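Local coordinates for protein bile salt hydrolase/transferase (Clostridium perfringens, PDB 2BJF) that hydrolyses the amide bond of glycine- and taurine-conjugated bile salts, releasing the free bile acid and the amino acid, and also has acyltransferase activity, at residues 191-195 with 234-238; 249-253 with 278-282; 259-263 with 273-277. All blocks are in the same frame, centred on the assembly; numbering follows the deposited sequence.

Contact 1. Residues 191-195 with 234-238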
loop_
_atom_site.group_PDB
_atom_site.type_symbol
_atom_site.label_atom_id
_atom_site.label_comp_id
_atom_site.label_asym_id
_atom_site.label_seq_id
_atom_site.Cartn_x
_atom_site.Cartn_y
_atom_site.Cartn_z
ATOM N N GLY A 191 -8.875 -4.914 8.940
ATOM C CA GLY A 191 -7.814 -5.893 9.170
ATOM C C GLY A 191 -6.589 -5.371 9.901
ATOM O O GLY A 191 -5.647 -6.128 10.149
ATOM N N LEU A 192 -6.589 -4.083 10.246
ATOM C CA LEU A 192 -5.477 -3.479 10.989
ATOM C C LEU A 192 -5.423 -3.969 12.435
ATOM O O LEU A 192 -6.459 -4.232 13.046
ATOM C CB LEU A 192 -5.562 -1.948 10.964
ATOM C CG LEU A 192 -5.364 -1.192 9.646
ATOM C CD1 LEU A 192 -5.610 0.294 9.870
ATOM C CD2 LEU A 192 -3.975 -1.425 9.050
ATOM N N ARG A 193 -4.209 -4.087 12.971
ATOM C CA ARG A 193 -4.000 -4.528 14.352
ATOM C C ARG A 193 -2.923 -3.692 15.037
ATOM O O ARG A 193 -1.858 -3.451 14.467
ATOM C CB ARG A 193 -3.616 -6.012 14.399
ATOM C CG ARG A 193 -4.770 -6.969 14.128
ATOM C CD ARG A 193 -4.315 -8.422 14.148
ATOM N NE ARG A 193 -3.588 -8.795 12.934
ATOM C CZ ARG A 193 -3.134 -10.018 12.671
ATOM N NH1 ARG A 193 -3.321 -11.009 13.536
ATOM N NH2 ARG A 193 -2.487 -10.255 11.537
ATOM N N TYR A 194 -3.206 -3.250 16.260
ATOM C CA TYR A 194 -2.240 -2.465 17.030
ATOM C C TYR A 194 -1.230 -3.374 17.717
ATOM O O TYR A 194 -0.097 -2.969 17.988
ATOM C CB TYR A 194 -2.944 -1.582 18.065
ATOM C CG TYR A 194 -4.104 -0.783 17.516
ATOM C CD1 TYR A 194 -3.954 0.008 16.374
ATOM C CD2 TYR A 194 -5.351 -0.815 18.139
ATOM C CE1 TYR A 194 -5.018 0.740 15.863
ATOM C CE2 TYR A 194 -6.424 -0.084 17.636
ATOM C CZ TYR A 194 -6.247 0.693 16.500
ATOM O OH TYR A 194 -7.297 1.422 15.996
ATOM N N ASN A 195 -1.655 -4.604 17.994
ATOM C CA ASN A 195 -0.810 -5.594 18.648
ATOM C C ASN A 195 0.180 -6.221 17.679
ATOM O O ASN A 195 -0.180 -6.584 16.557
ATOM C CB ASN A 195 -1.666 -6.681 19.303
ATOM C CG ASN A 195 -2.514 -6.149 20.445
ATOM O OD1 ASN A 195 -2.201 -5.118 21.042
ATOM N ND2 ASN A 195 -3.596 -6.857 20.756
ATOM N N PHE A 234 -7.316 5.842 13.274
ATOM C CA PHE A 234 -6.806 4.655 13.953
ATOM C C PHE A 234 -5.818 4.961 15.083
ATOM O O PHE A 234 -5.818 4.269 16.099
ATOM C CB PHE A 234 -6.231 3.650 12.947
ATOM C CG PHE A 234 -7.286 2.880 12.203
ATOM C CD1 PHE A 234 -7.851 1.732 12.757
ATOM C CD2 PHE A 234 -7.734 3.311 10.959
ATOM C CE1 PHE A 234 -8.841 1.016 12.075
ATOM C CE2 PHE A 234 -8.722 2.606 10.266
ATOM C CZ PHE A 234 -9.278 1.456 10.828
ATOM N N LEU A 235 -4.994 5.997 14.916
ATOM C CA LEU A 235 -4.095 6.435 15.991
ATOM C C LEU A 235 -4.885 6.898 17.213
ATOM O O LEU A 235 -4.512 6.604 18.350
ATOM C CB LEU A 235 -3.158 7.555 15.522
ATOM C CG LEU A 235 -2.075 7.239 14.489
ATOM C CD1 LEU A 235 -1.315 8.505 14.175
ATOM C CD2 LEU A 235 -1.122 6.154 14.956
ATOM N N ARG A 236 -5.977 7.621 16.966
ATOM C CA ARG A 236 -6.877 8.071 18.026
ATOM C C ARG A 236 -7.542 6.879 18.713
ATOM O O ARG A 236 -7.545 6.787 19.941
ATOM C CB ARG A 236 -7.936 9.019 17.457
ATOM C CG ARG A 236 -8.939 9.538 18.474
ATOM C CD ARG A 236 -10.081 10.267 17.789
ATOM N NE ARG A 236 -11.004 10.845 18.762
ATOM C CZ ARG A 236 -12.082 10.232 19.242
ATOM N NH1 ARG A 236 -12.397 9.006 18.838
ATOM N NH2 ARG A 236 -12.852 10.848 20.129
ATOM N N ASP A 237 -8.094 5.970 17.911
ATOM C CA ASP A 237 -8.762 4.777 18.427
ATOM C C ASP A 237 -7.840 3.944 19.316
ATOM O O ASP A 237 -8.244 3.499 20.393
ATOM C CB ASP A 237 -9.297 3.920 17.276
ATOM C CG ASP A 237 -9.981 2.654 17.760
ATOM O OD1 ASP A 237 -11.040 2.754 18.415
ATOM O OD2 ASP A 237 -9.456 1.558 17.481
ATOM N N ALA A 238 -6.603 3.746 18.862
ATOM C CA ALA A 238 -5.622 2.944 19.588
ATOM C C ALA A 238 -5.288 3.537 20.950
ATOM O O ALA A 238 -5.152 2.807 21.935
ATOM C CB ALA A 238 -4.361 2.782 18.765
#
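The ring of Tyr194 lies against the helix with Ala238 CB over the centre of one face, 3.4 Å from the ring centroid. That approach is a CH-pi contact almost on the ring normal, and the short alanine side chain lets the ring settle close to the helix backbone. With its CG beside the backbone N (chi1 -49°), Tyr194 leans toward the helix and brings its hydroxyl to Asp237. Tyr194 OH donates to Asp237 OD2 at 2.6 Å, reaching the anti lone pair, the one turned away from the other carboxylate oxygen. That oxygen lies in the plane of the tyrosine ring, at its edge, while the two groups' planes are 49° apart. Asp237 OD2 also pairs with Lys241, so the tyrosine bond and a salt bridge share one oxygen.

One turn earlier, Phe234 presents its edge to Tyr194 OH, with CD1 3.3 Å from that oxygen, and its face to Leu192. Leu192 CD1 stands 3.7 Å from the centroid of the Phe234 ring, a second CH-pi contact.

Phe200 of the second subunit meets the Phe234 ring edge-to-face. The contact joins the loop between helix 179-186 and strand 199-202 to helix 225-243.

Contact 2. Residues 249-253 with 278-282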
loop_
_atom_site.group_PDB
_atom_site.type_symbol
_atom_site.label_atom_id
_atom_site.label_comp_id
_atom_site.label_asym_id
_atom_site.label_seq_id
_atom_site.Cartn_x
_atom_site.Cartn_y
_atom_site.Cartn_z
ATOM N N LEU A 249 -2.612 16.676 27.303
ATOM C CA LEU A 249 -2.376 17.676 26.260
ATOM C C LEU A 249 -1.384 17.244 25.175
ATOM O O LEU A 249 -1.670 17.373 23.983
ATOM C CB LEU A 249 -1.928 19.005 26.883
ATOM C CG LEU A 249 -1.693 20.200 25.953
ATOM C CD1 LEU A 249 -2.958 20.574 25.190
ATOM C CD2 LEU A 249 -1.177 21.392 26.744
ATOM N N ILE A 250 -0.226 16.732 25.586
ATOM C CA ILE A 250 0.834 16.402 24.632
ATOM C C ILE A 250 0.451 15.267 23.669
ATOM O O ILE A 250 0.913 15.241 22.529
ATOM C CB ILE A 250 2.207 16.136 25.334
ATOM C CG1 ILE A 250 3.372 16.308 24.350
ATOM C CG2 ILE A 250 2.243 14.763 26.008
ATOM C CD1 ILE A 250 3.528 17.719 23.794
ATOM N N GLU A 251 -0.414 14.359 24.125
ATOM C CA GLU A 251 -0.876 13.237 23.299
ATOM C C GLU A 251 -1.613 13.712 22.046
ATOM O O GLU A 251 -1.493 13.110 20.974
ATOM C CB GLU A 251 -1.776 12.293 24.104
ATOM C CG GLU A 251 -1.117 11.630 25.318
ATOM C CD GLU A 251 -0.000 10.652 24.966
ATOM O OE1 GLU A 251 0.284 10.435 23.769
ATOM O OE2 GLU A 251 0.596 10.092 25.907
ATOM N N PHE A 252 -2.376 14.793 22.201
ATOM C CA PHE A 252 -3.076 15.446 21.098
ATOM C C PHE A 252 -2.089 15.823 19.992
ATOM O O PHE A 252 -2.333 15.563 18.814
ATOM C CB PHE A 252 -3.803 16.689 21.627
ATOM C CG PHE A 252 -4.755 17.314 20.648
ATOM C CD1 PHE A 252 -6.111 17.005 20.689
ATOM C CD2 PHE A 252 -4.307 18.243 19.710
ATOM C CE1 PHE A 252 -7.004 17.592 19.796
ATOM C CE2 PHE A 252 -5.192 18.832 18.811
ATOM C CZ PHE A 252 -6.542 18.504 18.854
ATOM N N PHE A 253 -0.965 16.418 20.387
ATOM C CA PHE A 253 0.064 16.846 19.442
ATOM C C PHE A 253 0.793 15.666 18.801
ATOM O O PHE A 253 1.128 15.715 17.617
ATOM C CB PHE A 253 1.043 17.813 20.117
ATOM C CG PHE A 253 0.463 19.182 20.354
ATOM C CD1 PHE A 253 0.709 20.219 19.457
ATOM C CD2 PHE A 253 -0.343 19.430 21.463
ATOM C CE1 PHE A 253 0.165 21.486 19.666
ATOM C CE2 PHE A 253 -0.891 20.694 21.681
ATOM C CZ PHE A 253 -0.637 21.724 20.779
ATOM N N TYR A 278 0.570 25.511 11.617
ATOM C CA TYR A 278 0.354 25.474 13.064
ATOM C C TYR A 278 -0.520 24.298 13.491
ATOM O O TYR A 278 -1.239 23.707 12.677
ATOM C CB TYR A 278 -0.191 26.812 13.606
ATOM C CG TYR A 278 -1.633 27.144 13.272
ATOM C CD1 TYR A 278 -2.687 26.622 14.026
ATOM C CD2 TYR A 278 -1.939 28.016 12.231
ATOM C CE1 TYR A 278 -4.011 26.939 13.731
ATOM C CE2 TYR A 278 -3.259 28.346 11.933
ATOM C CZ TYR A 278 -4.287 27.798 12.681
ATOM O OH TYR A 278 -5.590 28.124 12.382
ATOM N N THR A 279 -0.430 23.961 14.772
ATOM C CA THR A 279 -1.268 22.943 15.380
ATOM C C THR A 279 -1.910 23.554 16.617
ATOM O O THR A 279 -1.211 23.989 17.535
ATOM C CB THR A 279 -0.451 21.694 15.761
ATOM O OG1 THR A 279 0.196 21.173 14.595
ATOM C CG2 THR A 279 -1.348 20.616 16.362
ATOM N N SER A 280 -3.239 23.606 16.621
ATOM C CA SER A 280 -3.982 24.169 17.743
ATOM C C SER A 280 -4.704 23.078 18.524
ATOM O O SER A 280 -5.127 22.069 17.959
ATOM C CB SER A 280 -4.973 25.232 17.264
ATOM O OG SER A 280 -6.030 24.663 16.513
ATOM N N CYS A 281 -4.823 23.290 19.830
ATOM C CA CYS A 281 -5.541 22.385 20.713
ATOM C C CYS A 281 -6.254 23.210 21.771
ATOM O O CYS A 281 -5.614 23.858 22.598
ATOM C CB CYS A 281 -4.583 21.393 21.373
ATOM S SG CYS A 281 -5.376 20.266 22.544
ATOM N N MET A 282 -7.580 23.185 21.730
ATOM C CA MET A 282 -8.397 23.945 22.666
ATOM C C MET A 282 -8.913 23.043 23.773
ATOM O O MET A 282 -9.530 22.011 23.503
ATOM C CB MET A 282 -9.578 24.589 21.932
ATOM C CG MET A 282 -9.177 25.664 20.938
ATOM S SD MET A 282 -10.496 26.101 19.792
ATOM C CE MET A 282 -10.212 24.928 18.469
#
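Cys281 is the bump that the helix receives: its side chain enters between Leu249 and the two phenylalanines, Phe252 and Phe253. SG lies over one face of the Phe252 ring, 3.7 Å from the centroid and displaced toward the rim, a cysteine sulfur-aromatic contact. Behind it, CB covers the same ring from further off its normal in a CH-pi contact. SG stands anti to its own backbone N (chi1 178°), which carries the sulfur forward to the helix, where Leu249 CD1 meets Cys281 SG at 3.6 Å. Cysteine suits the place because it is small enough to enter beside the rings, yet its polarisable sulfur makes good dispersion contact with both a ring face and a methyl group.

The ring of Phe252 extends past Cys281 to the strand backbone, and its CE2 comes to 3.3 Å from Ser280 O. The Ser280 side chain itself points away from the helix and is hydrogen-bonded to Asp69.

Phe253 fills the hollow between Thr279 and Cys281. Its CE1 touches Thr279 CG2 at 3.7 Å, while CE2, on the other side of CZ, reaches Cys281 CB at 3.8 Å. The two threonine branches do different work: CG2 meets the ring, and OG1 is hydrogen-bonded to Asn19 of the adjacent strand 14-22. No hydrogen bond links the two segments, so shape and dispersion carry the interface.

The axes of 249-253 and 278-282 approach to 9.3 Å, their directions 144° apart, so the helix crosses the strand at a slant in a largely opposed sense. Such apolar helix-on-sheet packing is the layered arrangement of the Ntn-hydrolase fold. Strand 275-283 is flanked by strands 14-22 and 288-293; Phe252 also reaches Leu5 and Leu7 of strand 3-8, and Leu249 rests on Tyr290.

Contact 3. Residues 259-263 with 273-277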
loop_
_atom_site.group_PDB
_atom_site.type_symbol
_atom_site.label_atom_id
_atom_site.label_comp_id
_atom_site.label_asym_id
_atom_site.label_seq_id
_atom_site.Cartn_x
_atom_site.Cartn_y
_atom_site.Cartn_z
ATOM N N VAL A 259 0.369 13.190 10.949
ATOM C CA VAL A 259 -0.246 13.602 9.685
ATOM C C VAL A 259 0.167 15.016 9.259
ATOM O O VAL A 259 -0.409 15.590 8.332
ATOM C CB VAL A 259 -1.796 13.458 9.715
ATOM C CG1 VAL A 259 -2.198 11.985 9.727
ATOM C CG2 VAL A 259 -2.404 14.202 10.908
ATOM N N ALA A 260 1.180 15.559 9.931
ATOM C CA ALA A 260 1.701 16.884 9.612
ATOM C C ALA A 260 2.536 16.869 8.333
ATOM O O ALA A 260 3.306 15.935 8.094
ATOM C CB ALA A 260 2.519 17.429 10.781
ATOM N N MET A 261 2.370 17.902 7.511
ATOM C CA MET A 261 3.147 18.044 6.281
ATOM C C MET A 261 4.524 18.635 6.566
ATOM O O MET A 261 4.669 19.512 7.424
ATOM C CB MET A 261 2.403 18.903 5.258
ATOM C CG MET A 261 1.133 18.265 4.729
ATOM S SD MET A 261 0.233 19.359 3.622
ATOM C CE MET A 261 -1.274 18.423 3.396
ATOM N N VAL A 262 5.520 18.144 5.831
ATOM C CA VAL A 262 6.929 18.492 6.034
ATOM C C VAL A 262 7.463 19.219 4.798
ATOM O O VAL A 262 7.202 18.799 3.668
ATOM C CB VAL A 262 7.781 17.219 6.304
ATOM C CG1 VAL A 262 9.230 17.577 6.607
ATOM C CG2 VAL A 262 7.190 16.400 7.449
ATOM N N ARG A 263 8.207 20.304 5.019
ATOM C CA ARG A 263 8.728 21.137 3.928
ATOM C C ARG A 263 9.442 20.336 2.842
ATOM O O ARG A 263 10.337 19.538 3.133
ATOM C CB ARG A 263 9.664 22.227 4.468
ATOM C CG ARG A 263 9.896 23.377 3.493
ATOM C CD ARG A 263 10.918 24.385 4.016
ATOM N NE ARG A 263 10.487 25.042 5.248
ATOM C CZ ARG A 263 9.723 26.129 5.308
ATOM N NH1 ARG A 263 9.279 26.712 4.199
ATOM N NH2 ARG A 263 9.398 26.637 6.490
ATOM N N SER A 273 5.897 24.674 -1.144
ATOM C CA SER A 273 5.777 23.618 -0.144
ATOM C C SER A 273 4.563 23.826 0.757
ATOM O O SER A 273 4.446 24.847 1.442
ATOM C CB SER A 273 7.053 23.507 0.695
ATOM O OG SER A 273 8.117 22.982 -0.075
ATOM N N ASP A 274 3.659 22.852 0.731
ATOM C CA ASP A 274 2.517 22.814 1.633
ATOM C C ASP A 274 3.014 22.339 2.997
ATOM O O ASP A 274 3.676 21.302 3.093
ATOM C CB ASP A 274 1.451 21.862 1.080
ATOM C CG ASP A 274 0.051 22.170 1.589
ATOM O OD1 ASP A 274 -0.119 23.074 2.433
ATOM O OD2 ASP A 274 -0.896 21.489 1.136
ATOM N N LEU A 275 2.712 23.110 4.040
ATOM C CA LEU A 275 3.204 22.828 5.392
ATOM C C LEU A 275 2.071 22.785 6.402
ATOM O O LEU A 275 1.050 23.447 6.219
ATOM C CB LEU A 275 4.186 23.917 5.853
ATOM C CG LEU A 275 5.271 24.498 4.945
ATOM C CD1 LEU A 275 6.060 25.571 5.686
ATOM C CD2 LEU A 275 6.198 23.415 4.444
ATOM N N THR A 276 2.261 22.022 7.476
ATOM C CA THR A 276 1.449 22.200 8.675
ATOM C C THR A 276 1.989 23.456 9.356
ATOM O O THR A 276 2.976 23.401 10.102
ATOM C CB THR A 276 1.491 20.971 9.604
ATOM O OG1 THR A 276 0.916 19.850 8.922
ATOM C CG2 THR A 276 0.702 21.229 10.890
ATOM N N GLN A 277 1.343 24.585 9.075
ATOM C CA GLN A 277 1.791 25.892 9.557
ATOM C C GLN A 277 1.676 26.012 11.073
ATOM O O GLN A 277 2.571 26.551 11.727
ATOM C CB GLN A 277 1.008 27.020 8.876
ATOM C CG GLN A 277 1.177 27.089 7.358
ATOM C CD GLN A 277 2.484 27.731 6.902
ATOM O OE1 GLN A 277 2.844 27.648 5.727
ATOM N NE2 GLN A 277 3.193 28.380 7.822
HETATM O O HOH W 1 5.939 20.268 1.651
#
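The Arg263 guanidinium carries Leu275 CD1 over one face, 3.3 Å above the plane and displaced toward the rim, with NH2 the nearest of its atoms at 3.6 Å. The arginine chain bends at chi3 (-63°), which turns the flat group back over the leucine. Leu275 CD2 packs against Arg263 CA at 3.4 Å. Leucine thus offers one branch to the charged group and one to the backbone, leaving Arg263 NE to form a salt bridge with Glu251 of the third subunit.

The carboxylate of Asp274 meets the thioether of Met261, with Met261 SD 3.5 Å from Asp274 OD2. The methionine chain, extended beyond CG, carries SD out to the carboxylate.

Two hydrogen bonds tie the chains together, one of them through a side chain. Thr276 OG1 accepts from Met261 N at 2.8 Å, with a 152° angle at the hydrogen, and is also hydrogen-bonded to Asp21. Threonine's hydroxyl here takes the part a backbone carbonyl would play. The return bond, Thr276 N to Met261 O, is straight but weak at 3.5 Å. Further along, a water lies within hydrogen-bonding distance of both Val262 O and Asp274 O.

The two chains run roughly antiparallel as the legs of a loop leading into strand 275-283. This loop borders the active-site region of the Ntn-hydrolase fold: the nearest atoms of the Asp274 side chain and bound taurine are about 5 Å apart, and those of the Met261 side chain and the side chain of Cys2, the inferred nucleophile, about 7 Å.

From the N terminus, contact 1 closes first: the chain leaves the loop after helix 179-186, passes through strands 199-202 and 205-208, and returns on helix 225-243. Only then does contact 2 open, on the next helix, 249-257, and it closes on strand 275-283. Contact 3 is nested inside that loop, joining the chain just after the helix to the approach and first residues of the same strand; residues 273-277 and 278-282 adjoin in the sequence, and the centres of contacts 2 and 3 are about 16 Å apart. Contact 1 ties a loop to a helix; the other two tie successive parts of the chain to the six-stranded sheet. All three touch the third subunit.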